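Local coordinates for protein endo-beta-1,2-glucanase (Talaromyces funiculosus, PDB 6IMV) that probably hydrolyses internal linkages of beta-1,2-glucan as an endo-acting glycoside hydrolase, and binds the disaccharide sophorose, at residues 313-317 and 318-322; 438-441 and 442-446. One frame throughout, in Å; residues are numbered along the deposited sequence.

How the contacts relate
Contact 1 comes first along the chain and starts helix 318-337, whereas contact 2 ends helix 433-443; one is a helix N-terminus and the other a C-terminus. Their centres lie about 17 Å apart and their nearest atoms about 8 Å apart, with no direct touch. Helix 387-392 touches both: F392 meets Y315, while F387, V390 and L391 receive A442. The helix of contact 2 follows pocket residue T432 and carries D434 in its first turn, with the side chain of S438 about 10 Å from a bound beta-D-glucopyranose; in contact 1, the side chain of Y314 is about 12 Å from a bound alpha-D-glucopyranose. Contact 1 lies farther out from the chain centre.

Contact 1 (313-317 and 318-322); sequences PYYDI and DIIRR
I320 reaches back over the start of helix 318-337 to touch I317, its N-cap residue, and Y314 in the short 3-10 turn before it. This is a helix N-terminus with a hydrophobic inner side. From I320 CB, which packs against I317 O, the side chain divides. CG2, anti to the backbone N, runs to Y314, 3.7 Å from Y314 O and 4.1 Å from Y314 CB. CG1 passes I317 CG2 at 3.7 Å. An extended chi2 of -177° carries CD1 onward, 3.8 Å from I317 CB and near the plane of the Y314 ring, at its edge. Cut back to an alanine here, the side chain loses CG1, CG2 and CD1, which is likely to open a gap between I317 and the Y314 ring, leaving both less firmly positioned. The phenol OH of Y314 is held elsewhere, by E252 and W256, and its ring meets F464 edge-to-face. On helix 461-475, I468 touches Y314 and I317, while Y472 receives I320. I317 CG2 also meets I319 CG2 at 3.6 Å. The backbone fixes the turn: I317 O accepts a weak bond from I320 N and a nearly straight one from R321 N at 2.9 Å.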
# COMPACT_ATOMS: atom_id res chain seq x y z
N PRO A 313 6.54 7.62 10.66
CA PRO A 313 5.69 8.22 11.70
C PRO A 313 5.26 9.67 11.42
O PRO A 313 5.46 10.55 12.26
CB PRO A 313 6.58 8.11 12.95
CG PRO A 313 7.98 8.24 12.41
CD PRO A 313 7.94 7.51 11.08
N TYR A 314 4.60 9.89 10.28
CA TYR A 314 4.01 11.16 9.91
C TYR A 314 3.03 11.65 10.99
O TYR A 314 2.94 12.84 11.24
CB TYR A 314 3.30 11.03 8.56
CG TYR A 314 4.22 11.06 7.38
CD1 TYR A 314 4.56 12.27 6.79
CD2 TYR A 314 4.78 9.90 6.85
CE1 TYR A 314 5.42 12.33 5.70
CE2 TYR A 314 5.65 9.94 5.77
CZ TYR A 314 5.97 11.16 5.20
OH TYR A 314 6.82 11.25 4.13
N TYR A 315 2.28 10.72 11.61
CA TYR A 315 1.19 11.11 12.52
C TYR A 315 1.72 11.42 13.93
O TYR A 315 0.91 11.77 14.79
CB TYR A 315 0.09 10.06 12.53
CG TYR A 315 -0.69 9.96 11.24
CD1 TYR A 315 -0.55 10.91 10.23
CD2 TYR A 315 -1.56 8.90 11.01
CE1 TYR A 315 -1.25 10.80 9.04
CE2 TYR A 315 -2.28 8.80 9.83
CZ TYR A 315 -2.13 9.75 8.84
OH TYR A 315 -2.82 9.67 7.67
N ASP A 316 3.04 11.33 14.15
CA ASP A 316 3.69 11.90 15.34
C ASP A 316 3.66 13.43 15.29
O ASP A 316 3.84 14.07 16.31
CB ASP A 316 5.14 11.43 15.50
CG ASP A 316 5.30 9.98 15.93
OD1 ASP A 316 4.29 9.30 16.02
OD2 ASP A 316 6.45 9.55 16.17
N ILE A 317 3.48 14.02 14.10
CA ILE A 317 3.42 15.47 13.93
C ILE A 317 1.94 15.87 13.89
O ILE A 317 1.20 15.43 13.01
CB ILE A 317 4.18 15.92 12.66
CG1 ILE A 317 5.67 15.57 12.72
CG2 ILE A 317 3.98 17.41 12.42
CD1 ILE A 317 6.00 14.14 12.35
N ASP A 318 1.52 16.72 14.84
CA ASP A 318 0.11 17.01 15.06
C ASP A 318 -0.49 17.74 13.85
O ASP A 318 -1.60 17.43 13.46
CB ASP A 318 -0.14 17.80 16.35
CG ASP A 318 -1.61 17.86 16.74
OD1 ASP A 318 -2.27 16.81 16.71
OD2 ASP A 318 -2.09 18.97 17.05
N ILE A 319 0.22 18.70 13.26
CA ILE A 319 -0.34 19.43 12.08
C ILE A 319 -0.61 18.43 10.95
O ILE A 319 -1.60 18.56 10.21
CB ILE A 319 0.53 20.61 11.61
CG1 ILE A 319 -0.15 21.38 10.47
CG2 ILE A 319 1.93 20.17 11.20
CD1 ILE A 319 -1.51 21.94 10.84
N ILE A 320 0.26 17.42 10.83
CA ILE A 320 0.11 16.42 9.78
C ILE A 320 -1.07 15.51 10.11
O ILE A 320 -1.91 15.26 9.24
CB ILE A 320 1.41 15.62 9.55
CG1 ILE A 320 2.56 16.55 9.16
CG2 ILE A 320 1.18 14.53 8.52
CD1 ILE A 320 3.88 15.85 8.85
N ARG A 321 -1.14 15.04 11.36
CA ARG A 321 -2.24 14.20 11.81
C ARG A 321 -3.58 14.91 11.53
O ARG A 321 -4.52 14.28 11.05
CB ARG A 321 -2.06 13.86 13.29
CG ARG A 321 -3.01 12.78 13.80
CD ARG A 321 -2.88 12.63 15.31
NE ARG A 321 -1.50 12.61 15.75
CZ ARG A 321 -0.90 13.60 16.42
NH1 ARG A 321 0.38 13.48 16.76
NH2 ARG A 321 -1.57 14.69 16.74
N ARG A 322 -3.65 16.21 11.82
CA ARG A 322 -4.89 17.01 11.66
C ARG A 322 -5.28 17.11 10.17
O ARG A 322 -6.43 16.94 9.82
CB ARG A 322 -4.73 18.40 12.27
CG ARG A 322 -4.78 18.42 13.80
CD ARG A 322 -4.26 19.73 14.36
NE ARG A 322 -5.04 20.88 13.91
CZ ARG A 322 -4.55 22.09 13.66
NH1 ARG A 322 -5.34 23.02 13.15
NH2 ARG A 322 -3.28 22.38 13.88

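Contact 2 (438-441 and 442-446)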
# COMPACT_ATOMS: atom_id res chain seq x y z
N SER A 438 -3.45 -3.84 1.92
CA SER A 438 -3.34 -2.43 2.34
C SER A 438 -4.22 -2.21 3.59
O SER A 438 -3.79 -1.63 4.59
CB SER A 438 -3.73 -1.50 1.23
OG SER A 438 -4.97 -1.91 0.66
N THR A 439 -5.47 -2.68 3.51
CA THR A 439 -6.43 -2.57 4.58
C THR A 439 -5.95 -3.35 5.80
O THR A 439 -5.98 -2.85 6.92
CB THR A 439 -7.82 -3.04 4.14
OG1 THR A 439 -8.14 -2.32 2.94
CG2 THR A 439 -8.87 -2.82 5.20
N VAL A 440 -5.47 -4.57 5.57
CA VAL A 440 -4.93 -5.40 6.65
C VAL A 440 -3.83 -4.61 7.38
O VAL A 440 -3.85 -4.52 8.61
CB VAL A 440 -4.43 -6.76 6.14
CG1 VAL A 440 -3.64 -7.51 7.21
CG2 VAL A 440 -5.58 -7.60 5.61
N ASN A 441 -2.90 -4.02 6.62
CA ASN A 441 -1.76 -3.30 7.20
C ASN A 441 -2.25 -2.08 7.99
O ASN A 441 -1.67 -1.73 9.01
CB ASN A 441 -0.70 -2.98 6.15
CG ASN A 441 0.28 -4.12 5.98
OD1 ASN A 441 0.87 -4.58 6.96
ND2 ASN A 441 0.45 -4.60 4.75
N ALA A 442 -3.34 -1.44 7.54
CA ALA A 442 -3.95 -0.33 8.28
C ALA A 442 -4.57 -0.83 9.60
O ALA A 442 -4.44 -0.19 10.63
CB ALA A 442 -4.94 0.39 7.41
N ILE A 443 -5.26 -1.98 9.56
CA ILE A 443 -5.85 -2.60 10.76
C ILE A 443 -4.75 -2.88 11.80
O ILE A 443 -4.99 -2.72 12.98
CB ILE A 443 -6.63 -3.87 10.38
CG1 ILE A 443 -7.96 -3.53 9.71
CG2 ILE A 443 -6.82 -4.79 11.59
CD1 ILE A 443 -8.62 -4.70 8.99
N LEU A 444 -3.55 -3.26 11.35
CA LEU A 444 -2.40 -3.59 12.24
C LEU A 444 -1.66 -2.32 12.70
O LEU A 444 -0.69 -2.42 13.45
CB LEU A 444 -1.45 -4.52 11.49
CG LEU A 444 -2.02 -5.90 11.16
CD1 LEU A 444 -1.05 -6.69 10.30
CD2 LEU A 444 -2.35 -6.67 12.44
N GLY A 445 -2.10 -1.15 12.23
CA GLY A 445 -1.61 0.14 12.69
C GLY A 445 -0.41 0.64 11.89
O GLY A 445 0.31 1.51 12.36
N GLY A 446 -0.18 0.09 10.69
CA GLY A 446 1.02 0.40 9.92
C GLY A 446 2.27 -0.14 10.61
O GLY A 446 2.16 -0.87 11.61
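N441 O receives G446 N at 2.9 Å, the long-span bond of a Schellman motif that ends helix 433-443. Its shorter companion joins G445 N to A442 O at 3.0 Å. Between them the chain folds back over the last turn, with positive phi at G445 (89°) and also at G446 (67°), a region that residues with a CB enter less readily. Before the turn, the helix keeps its i to i-4 ladder: A442 N to S438 O, I443 N to T439 O, and L444 N to V440 O. Side chains then fill in around these carbonyls. A442 CB sits 3.4 Å from T439 O, and the methyl faces F387, V390 and L391 of helix 387-392. I443 has CG1 beside its backbone N (chi1 -74°), which brings CG1 to 3.5 Å from T439 O; I443 and V440 both touch L38 of helix 30-41, and I443 also touches I34. At the polar end of N441, ND2 donates to L85 O, tying the helix to helix 80-94, whose L89 and H92 pack on L444. V440 and L444 point the same way, side by side, with V440 CG1 4.1 Å from L444 CD1 and L444 CG 3.4 Å from V440 O.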